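Local coordinates for protein halogenase PltM (PDB 6BZN) that halogenates phenolic compounds with varied halides, and is probably a flavin-dependent enzyme that works through bound FAD, at residues A[43-57]-A[148-162]. Residues are numbered along the deposited sequence; the frame is centred on the assembly and turned at random.
Sequences AKSGLNVLILDSAQH and LMIALKHGAESRQNI
In one of its two deposited conformers, Gln-160 brings OE1 to the edge of the His-57 ring, 3.2 Å from CD2 of His-57, with amide and ring planes only 10° apart. The same OE1 accepts a hydrogen bond from the backbone N of His-57, which lies almost in line with the C=O. NE2 of His-57 bonds Ser-31 O, and NE2 of Gln-160 bonds Ser-31 OG. CD2 of Leu-148 touches the imidazole obliquely. Gln-56 and Asn-161 run alongside each other, their amides stacked with planes 26° apart. The Arg-159 guanidinium has CD2 of Leu-50 over one face. NE of Arg-159 makes a salt bridge to OE2 of Glu-157 at 3.0 Å; Tyr-24 OH bonds OE1 of Glu-157 and NH2 of Arg-159.

Strands 49-52 and 157-159 run parallel in a five-stranded sheet of Rossmann type, with 157-159 at its edge. Ile-51 N bonds Glu-157 O at 2.7 Å. On the face of Ile-51 and Ser-158, CG1 of Ile-51 is anti to the carbonyl carbon (chi1 -59°), and CD1 packs on Leu-148 and Ala-151 of the helix and on Ala-156 after it. Asp-53 binds FAD in another structure of this protein, though none is bound here. Its OD2 makes a salt bridge to Arg-59 and a hydrogen bond to Ser-31; OD1 takes a bond from Ala-55 N in an Asx turn.

At the far end, CD of Lys-44 lies 3.7 Å from CD2 of His-154. ND1 of His-154 donates in its ring plane to Ile-150 O, and a water joins NE2 to NZ of Lys-44. Replacing His-154 by an alanine would probably leave Ile-150 O without its side-chain donor, Lys-44 without its ring neighbour and the water without one partner.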
loop_
_atom_site.group_PDB
_atom_site.type_symbol
_atom_site.label_atom_id
_atom_site.label_comp_id
_atom_site.label_asym_id
_atom_site.label_seq_id
_atom_site.Cartn_x
_atom_site.Cartn_y
_atom_site.Cartn_z
ATOM N N ALA A 43 1.545 -8.245 -22.289
ATOM C CA ALA A 43 1.178 -9.344 -23.186
ATOM C C ALA A 43 -0.048 -8.966 -24.039
ATOM O O ALA A 43 -0.075 -9.184 -25.255
ATOM C CB ALA A 43 0.909 -10.621 -22.411
ATOM N N LYS A 44 -1.050 -8.380 -23.393
ATOM C CA LYS A 44 -2.231 -7.862 -24.095
ATOM C C LYS A 44 -1.863 -6.914 -25.243
ATOM O O LYS A 44 -2.480 -6.962 -26.321
ATOM C CB LYS A 44 -3.151 -7.162 -23.099
ATOM C CG LYS A 44 -4.287 -6.335 -23.693
ATOM C CD LYS A 44 -5.317 -7.193 -24.395
ATOM C CE LYS A 44 -6.283 -6.300 -25.163
ATOM N NZ LYS A 44 -7.635 -6.901 -25.199
ATOM N N SER A 45 -0.848 -6.086 -25.002
ATOM C CA SER A 45 -0.421 -5.032 -25.928
ATOM C C SER A 45 0.512 -5.488 -27.063
ATOM O O SER A 45 0.952 -4.650 -27.860
ATOM C CB SER A 45 0.288 -3.938 -25.116
ATOM O OG SER A 45 -0.568 -3.430 -24.111
ATOM N N GLY A 46 0.842 -6.777 -27.110
ATOM C CA GLY A 46 1.612 -7.374 -28.222
ATOM C C GLY A 46 3.055 -7.746 -27.907
ATOM O O GLY A 46 3.819 -8.067 -28.839
ATOM N N LEU A 47 3.454 -7.714 -26.627
ATOM C CA LEU A 47 4.799 -8.146 -26.237
ATOM C C LEU A 47 4.824 -9.612 -25.798
ATOM O O LEU A 47 3.842 -10.118 -25.266
ATOM C CB LEU A 47 5.364 -7.274 -25.107
ATOM C CG LEU A 47 5.431 -5.763 -25.329
ATOM C CD1 LEU A 47 6.294 -5.093 -24.268
ATOM C CD2 LEU A 47 5.945 -5.422 -26.714
ATOM N N ASN A 48 5.952 -10.277 -26.046
ATOM C CA ASN A 48 6.222 -11.630 -25.574
ATOM C C ASN A 48 6.860 -11.482 -24.192
ATOM O O ASN A 48 7.953 -10.935 -24.071
ATOM C CB ASN A 48 7.177 -12.336 -26.550
ATOM C CG ASN A 48 7.226 -13.849 -26.357
ATOM O OD1 ASN A 48 6.399 -14.439 -25.656
ATOM N ND2 ASN A 48 8.200 -14.488 -27.007
ATOM N N VAL A 49 6.167 -11.953 -23.156
ATOM C CA VAL A 49 6.565 -11.718 -21.768
ATOM C C VAL A 49 6.840 -13.040 -21.085
ATOM O O VAL A 49 6.105 -14.002 -21.313
ATOM C CB VAL A 49 5.433 -10.976 -21.041
ATOM C CG1 VAL A 49 5.738 -10.835 -19.570
ATOM C CG2 VAL A 49 5.228 -9.606 -21.685
ATOM N N LEU A 50 7.881 -13.071 -20.254
ATOM C CA LEU A 50 8.205 -14.216 -19.419
ATOM C C LEU A 50 8.244 -13.762 -17.970
ATOM O O LEU A 50 9.033 -12.866 -17.610
ATOM C CB LEU A 50 9.562 -14.806 -19.783
ATOM C CG LEU A 50 10.014 -15.997 -18.921
ATOM C CD1 LEU A 50 9.004 -17.144 -18.995
ATOM C CD2 LEU A 50 11.401 -16.453 -19.350
ATOM N N ILE A 51 7.392 -14.377 -17.153
ATOM C CA ILE A 51 7.364 -14.134 -15.727
ATOM C C ILE A 51 8.101 -15.263 -15.016
ATOM O O ILE A 51 7.759 -16.435 -15.199
ATOM C CB ILE A 51 5.913 -14.042 -15.211
ATOM C CG1 ILE A 51 5.174 -12.918 -15.931
ATOM C CG2 ILE A 51 5.881 -13.828 -13.706
ATOM C CD1 ILE A 51 3.690 -12.884 -15.642
ATOM N N LEU A 52 9.083 -14.904 -14.197
ATOM C CA LEU A 52 9.900 -15.864 -13.437
ATOM C C LEU A 52 9.661 -15.683 -11.966
ATOM O O LEU A 52 9.656 -14.560 -11.505
ATOM C CB LEU A 52 11.378 -15.598 -13.696
ATOM C CG LEU A 52 11.843 -15.749 -15.135
ATOM C CD1 LEU A 52 13.312 -15.358 -15.243
ATOM C CD2 LEU A 52 11.602 -17.166 -15.655
ATOM N N ASP A 53 9.474 -16.770 -11.218
ATOM C CA ASP A 53 9.345 -16.673 -9.762
ATOM C C ASP A 53 10.000 -17.871 -9.096
ATOM O O ASP A 53 9.799 -19.008 -9.542
ATOM C CB ASP A 53 7.867 -16.618 -9.351
ATOM C CG ASP A 53 7.655 -15.994 -7.957
ATOM O OD1 ASP A 53 8.558 -16.091 -7.085
ATOM O OD2 ASP A 53 6.575 -15.391 -7.740
ATOM N N SER A 54 10.745 -17.617 -8.023
ATOM C CA SER A 54 11.343 -18.700 -7.233
ATOM C C SER A 54 10.295 -19.390 -6.371
ATOM O O SER A 54 10.459 -20.550 -5.988
ATOM C CB SER A 54 12.500 -18.199 -6.366
ATOM O OG SER A 54 12.055 -17.203 -5.466
ATOM N N ALA A 55 9.216 -18.675 -6.059
ATOM C CA ALA A 55 8.122 -19.238 -5.280
ATOM C C ALA A 55 7.102 -19.878 -6.221
ATOM O O ALA A 55 7.283 -19.892 -7.446
ATOM C CB ALA A 55 7.473 -18.142 -4.451
ATOM N N GLN A 56 6.033 -20.411 -5.639
ATOM C CA GLN A 56 4.907 -20.890 -6.419
ATOM C C GLN A 56 3.568 -20.555 -5.779
ATOM O O GLN A 56 3.483 -20.341 -4.582
ATOM C CB GLN A 56 5.027 -22.388 -6.701
ATOM C CG GLN A 56 5.192 -23.305 -5.509
ATOM C CD GLN A 56 5.740 -24.668 -5.929
ATOM O OE1 GLN A 56 5.439 -25.164 -7.026
ATOM N NE2 GLN A 56 6.571 -25.264 -5.078
ATOM N N HIS A 57 2.533 -20.481 -6.606
ATOM C CA HIS A 57 1.173 -20.262 -6.123
ATOM C C HIS A 57 0.593 -21.623 -5.731
ATOM O O HIS A 57 0.955 -22.630 -6.336
ATOM C CB HIS A 57 0.305 -19.609 -7.196
ATOM C CG HIS A 57 0.703 -18.206 -7.508
ATOM N ND1 HIS A 57 0.172 -17.121 -6.844
ATOM C CD2 HIS A 57 1.610 -17.706 -8.377
ATOM C CE1 HIS A 57 0.715 -16.012 -7.316
ATOM N NE2 HIS A 57 1.596 -16.342 -8.239
ATOM N N LEU A 148 -2.368 -13.707 -11.701
ATOM C CA LEU A 148 -1.502 -14.475 -12.600
ATOM C C LEU A 148 -2.317 -15.129 -13.715
ATOM O O LEU A 148 -1.876 -15.186 -14.859
ATOM C CB LEU A 148 -0.713 -15.542 -11.854
ATOM C CG LEU A 148 0.267 -16.354 -12.716
ATOM C CD1 LEU A 148 1.290 -15.459 -13.410
ATOM C CD2 LEU A 148 0.983 -17.366 -11.850
ATOM N N MET A 149 -3.491 -15.641 -13.382
ATOM C CA MET A 149 -4.350 -16.234 -14.405
ATOM C C MET A 149 -4.716 -15.210 -15.489
ATOM O O MET A 149 -4.757 -15.562 -16.672
ATOM C CB MET A 149 -5.593 -16.865 -13.805
ATOM C CG MET A 149 -5.311 -18.048 -12.902
ATOM S SD MET A 149 -6.820 -18.527 -12.026
ATOM C CE MET A 149 -6.134 -19.549 -10.718
ATOM N N ILE A 150 -4.931 -13.949 -15.110
ATOM C CA ILE A 150 -5.159 -12.893 -16.117
ATOM C C ILE A 150 -3.991 -12.852 -17.108
ATOM O O ILE A 150 -4.195 -12.866 -18.323
ATOM C CB ILE A 150 -5.327 -11.477 -15.515
ATOM C CG1 ILE A 150 -6.506 -11.443 -14.533
ATOM C CG2 ILE A 150 -5.548 -10.466 -16.644
ATOM C CD1 ILE A 150 -6.736 -10.116 -13.841
ATOM N N ALA A 151 -2.772 -12.785 -16.576
ATOM C CA ALA A 151 -1.571 -12.710 -17.413
ATOM C C ALA A 151 -1.433 -13.911 -18.344
ATOM O O ALA A 151 -1.145 -13.756 -19.540
ATOM C CB ALA A 151 -0.339 -12.596 -16.552
ATOM N N LEU A 152 -1.634 -15.103 -17.787
ATOM C CA LEU A 152 -1.502 -16.346 -18.563
ATOM C C LEU A 152 -2.504 -16.408 -19.716
ATOM O O LEU A 152 -2.178 -16.847 -20.826
ATOM C CB LEU A 152 -1.700 -17.564 -17.648
ATOM C CG LEU A 152 -0.584 -17.790 -16.632
ATOM C CD1 LEU A 152 -0.978 -18.817 -15.571
ATOM C CD2 LEU A 152 0.676 -18.236 -17.343
ATOM N N LYS A 153 -3.727 -15.974 -19.442
ATOM C CA LYS A 153 -4.787 -15.985 -20.459
ATOM C C LYS A 153 -4.530 -14.981 -21.584
ATOM O O LYS A 153 -5.064 -15.129 -22.685
ATOM C CB LYS A 153 -6.149 -15.737 -19.815
ATOM C CG LYS A 153 -6.620 -16.904 -18.954
ATOM C CD LYS A 153 -8.022 -16.704 -18.396
ATOM C CE LYS A 153 -8.107 -15.524 -17.451
ATOM N NZ LYS A 153 -9.506 -15.322 -17.006
ATOM N N HIS A 154 -3.732 -13.956 -21.299
ATOM C CA HIS A 154 -3.312 -12.992 -22.314
ATOM C C HIS A 154 -2.005 -13.342 -23.008
ATOM O O HIS A 154 -1.536 -12.567 -23.830
ATOM C CB HIS A 154 -3.248 -11.595 -21.718
ATOM C CG HIS A 154 -4.591 -10.994 -21.511
ATOM N ND1 HIS A 154 -5.312 -11.177 -20.355
ATOM C CD2 HIS A 154 -5.372 -10.258 -22.335
ATOM C CE1 HIS A 154 -6.472 -10.559 -20.464
ATOM N NE2 HIS A 154 -6.531 -9.988 -21.653
ATOM N N GLY A 155 -1.427 -14.503 -22.707
ATOM C CA GLY A 155 -0.247 -14.983 -23.425
ATOM C C GLY A 155 1.099 -14.812 -22.751
ATOM O O GLY A 155 2.112 -15.240 -23.312
ATOM N N ALA A 156 1.143 -14.221 -21.551
ATOM C CA ALA A 156 2.383 -14.180 -20.787
ATOM C C ALA A 156 2.789 -15.610 -20.424
ATOM O O ALA A 156 1.933 -16.425 -20.068
ATOM C CB ALA A 156 2.220 -13.336 -19.527
ATOM N N GLU A 157 4.071 -15.933 -20.582
ATOM C CA GLU A 157 4.612 -17.205 -20.102
ATOM C C GLU A 157 5.054 -17.033 -18.659
ATOM O O GLU A 157 5.511 -15.958 -18.276
ATOM C CB GLU A 157 5.779 -17.677 -20.969
ATOM C CG GLU A 157 6.349 -19.035 -20.566
ATOM C CD GLU A 157 7.540 -19.478 -21.411
ATOM O OE1 GLU A 157 7.653 -19.007 -22.581
ATOM O OE2 GLU A 157 8.346 -20.302 -20.881
ATOM N N SER A 158 4.912 -18.098 -17.875
ATOM C CA SER A 158 5.270 -18.103 -16.459
ATOM C C SER A 158 6.032 -19.380 -16.135
ATOM O O SER A 158 5.610 -20.458 -16.549
ATOM C CB SER A 158 4.019 -18.042 -15.597
ATOM O OG SER A 158 4.330 -18.263 -14.236
ATOM N N ARG A 159 7.150 -19.240 -15.425
ATOM C CA ARG A 159 7.885 -20.366 -14.850
ATOM C C ARG A 159 7.995 -20.101 -13.361
ATOM O O ARG A 159 8.593 -19.093 -12.941
ATOM C CB ARG A 159 9.271 -20.514 -15.464
ATOM C CG ARG A 159 9.248 -20.638 -16.970
ATOM C CD ARG A 159 10.617 -20.959 -17.548
ATOM N NE ARG A 159 10.668 -20.613 -18.968
ATOM C CZ ARG A 159 11.713 -20.803 -19.774
ATOM N NH1 ARG A 159 12.831 -21.359 -19.328
ATOM N NH2 ARG A 159 11.625 -20.425 -21.044
ATOM N N GLN A 160 7.404 -21.016 -12.596
ATOM C CA GLN A 160 7.372 -21.004 -11.140
ATOM C C GLN A 160 8.441 -21.917 -10.580
ATOM O O GLN A 160 8.964 -22.781 -11.291
ATOM C CB GLN A 160 6.024 -21.541 -10.661
ATOM C CG GLN A 160 4.819 -20.816 -11.219
ATOM C CD GLN A 160 4.333 -19.745 -10.278
ATOM O OE1 GLN A 160 3.629 -20.047 -9.320
ATOM N NE2 GLN A 160 4.711 -18.495 -10.533
ATOM N N ASN A 161 8.751 -21.734 -9.298
ATOM C CA ASN A 161 9.690 -22.611 -8.590
ATOM C C ASN A 161 11.065 -22.723 -9.269
ATOM O O ASN A 161 11.683 -23.784 -9.257
ATOM C CB ASN A 161 9.047 -23.999 -8.397
ATOM C CG ASN A 161 9.683 -24.784 -7.276
ATOM O OD1 ASN A 161 10.185 -24.210 -6.314
ATOM N ND2 ASN A 161 9.651 -26.108 -7.386
ATOM N N ILE A 162 11.520 -21.627 -9.882
ATOM C CA ILE A 162 12.805 -21.613 -10.607
ATOM C C ILE A 162 13.882 -20.995 -9.739
ATOM O O ILE A 162 13.600 -20.431 -8.689
ATOM C CB ILE A 162 12.745 -20.931 -12.010
ATOM C CG1 ILE A 162 12.172 -19.508 -11.981
ATOM C CG2 ILE A 162 11.945 -21.783 -12.978
ATOM C CD1 ILE A 162 13.062 -18.471 -11.328
HETATM O O HOH W 1 -8.598 -8.252 -22.802
HETATM O O HOH W 2 3.474 -12.611 -23.685
HETATM O O HOH W 3 13.095 -21.965 -6.220
HETATM O O HOH W 4 2.393 -22.734 -8.939
#